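Local coordinates for pullulanase (Bacillus acidopullulyticus, PDB 2WAN), which hydrolyses alpha-1,6-glucosidic linkages in pullulan and at the branch points of related starch polysaccharides, as a debranching enzyme of the alpha-amylase type, at residues A[608-611]-A[612-616]. Residues are numbered along the deposited sequence; the frame is centred on the assembly and turned at random.
Sequences NYWV and NEYHV
Trp610 and Tyr614, one helical turn apart, show how aromatic side chains at i and i+4 can stack along a helix flank. The six-membered ring of Trp610 forms an offset stack with the Tyr614 ring, centroids 4.4 Å apart and planes 28° from parallel; Trp610 CZ3 sits over the middle of the tyrosine face, while CE3 comes within 3.4 Å of Tyr614 CD2. Tyr609 completes the cluster: its CE2 meets the edge of the Tyr614 ring in plane. With CG anti to the backbone N (chi1 169°), Tyr609 is swung alongside Glu613, whose CB lies over the phenol face in a CH-pi contact, 4.0 Å from the ring centroid. The glutamate carboxylate continues to a salt bridge with Lys535.

Helix 597-614 ends here, three residues before strand 618-621 of the catalytic eight-stranded beta/alpha barrel, and the cluster faces helix 529-543, with Leu534 against Trp610 and Ile531 against Tyr614. Tyr514 O receives the indole NE1 of Trp610.

Water joins two pairs of polar ends. The hydroxyls of Tyr609 and Tyr614 both donate to one molecule, 2.7 Å from Tyr609 OH; a phenylalanine in place of Tyr614 would probably keep the stack but leave this water without its second phenol donor. Another water donates to Asn608 OD1 and accepts from Asn612 ND2 at 2.8 Å, linking the amides across a turn, while Asn608 ND2 is hydrogen-bonded to Leu604 O and Glu638 OE1.

Backbone bonds record the helix running out. Asn612 N to Asn608 O is nearly straight, whereas His615 N reaches Val611 O at 3.0 Å, bent to 131°. His615 then takes positive phi, and Val616 folds back, its CG2 tentatively 4.1 Å from Val611 CG2 in one of two conformers.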
# COMPACT_ATOMS: atom_id res chain seq x y z
N ASN A 608 -0.08 12.83 8.72
CA ASN A 608 0.27 14.21 9.08
C ASN A 608 0.81 14.30 10.50
O ASN A 608 1.77 15.02 10.75
CB ASN A 608 -0.93 15.15 8.93
CG ASN A 608 -1.06 15.68 7.52
OD1 ASN A 608 -0.42 16.66 7.14
ND2 ASN A 608 -1.90 15.03 6.72
N TYR A 609 0.17 13.56 11.42
CA TYR A 609 0.56 13.56 12.83
C TYR A 609 1.98 13.00 12.98
O TYR A 609 2.80 13.59 13.70
CB TYR A 609 -0.43 12.74 13.68
CG TYR A 609 0.07 12.50 15.09
CD1 TYR A 609 0.13 13.56 16.02
CD2 TYR A 609 0.50 11.24 15.50
CE1 TYR A 609 0.58 13.34 17.33
CE2 TYR A 609 0.97 11.02 16.81
CZ TYR A 609 1.01 12.08 17.72
OH TYR A 609 1.48 11.87 19.00
N TRP A 610 2.26 11.87 12.33
CA TRP A 610 3.61 11.29 12.43
C TRP A 610 4.70 12.23 11.89
O TRP A 610 5.77 12.38 12.49
CB TRP A 610 3.67 9.90 11.77
CG TRP A 610 3.06 8.87 12.68
CD1 TRP A 610 1.78 8.39 12.62
CD2 TRP A 610 3.67 8.24 13.81
NE1 TRP A 610 1.57 7.47 13.63
CE2 TRP A 610 2.71 7.37 14.38
CE3 TRP A 610 4.95 8.34 14.40
CZ2 TRP A 610 2.99 6.58 15.51
CZ3 TRP A 610 5.24 7.54 15.53
CH2 TRP A 610 4.25 6.67 16.07
N VAL A 611 4.43 12.89 10.77
CA VAL A 611 5.40 13.87 10.27
C VAL A 611 5.53 15.07 11.22
O VAL A 611 6.63 15.50 11.56
CB VAL A 611 5.02 14.34 8.85
CG1 VAL A 611 5.87 15.58 8.45
CG2 VAL A 611 5.21 13.17 7.85
N ASN A 612 4.39 15.63 11.64
CA ASN A 612 4.43 16.84 12.46
C ASN A 612 5.01 16.61 13.86
O ASN A 612 5.86 17.38 14.32
CB ASN A 612 3.05 17.49 12.53
CG ASN A 612 2.62 18.16 11.22
OD1 ASN A 612 3.44 18.72 10.47
ND2 ASN A 612 1.32 18.12 10.95
N GLU A 613 4.57 15.54 14.53
CA GLU A 613 4.98 15.30 15.92
C GLU A 613 6.35 14.62 16.04
O GLU A 613 7.15 14.96 16.95
CB GLU A 613 3.91 14.48 16.65
CG GLU A 613 4.15 14.25 18.12
CD GLU A 613 4.10 15.55 18.95
OE1 GLU A 613 3.37 16.50 18.55
OE2 GLU A 613 4.78 15.60 20.00
N TYR A 614 6.61 13.66 15.14
CA TYR A 614 7.84 12.86 15.23
C TYR A 614 8.92 13.21 14.20
O TYR A 614 10.02 12.70 14.31
CB TYR A 614 7.53 11.35 15.17
CG TYR A 614 6.76 10.82 16.38
CD1 TYR A 614 7.43 10.16 17.44
CD2 TYR A 614 5.37 10.96 16.47
CE1 TYR A 614 6.72 9.68 18.56
CE2 TYR A 614 4.66 10.48 17.57
CZ TYR A 614 5.35 9.84 18.60
OH TYR A 614 4.65 9.35 19.66
N HIS A 615 8.63 14.09 13.25
CA HIS A 615 9.64 14.57 12.28
C HIS A 615 10.13 13.42 11.38
O HIS A 615 11.29 13.38 10.98
CB HIS A 615 10.84 15.29 12.93
CG HIS A 615 10.47 16.43 13.85
ND1 HIS A 615 11.42 17.11 14.58
CD2 HIS A 615 9.28 16.98 14.19
CE1 HIS A 615 10.84 18.05 15.31
NE2 HIS A 615 9.54 17.99 15.09
N VAL A 616 9.23 12.49 11.10
CA VAL A 616 9.59 11.42 10.18
C VAL A 616 9.64 11.95 8.75
O VAL A 616 8.98 12.95 8.40
CB VAL A 616 8.75 10.13 10.33
CG1 VAL A 616 8.99 9.49 11.72
CG2 VAL A 616 7.26 10.40 10.06
O HOH W 1 -0.40 19.04 8.93
O HOH W 2 1.86 9.30 19.80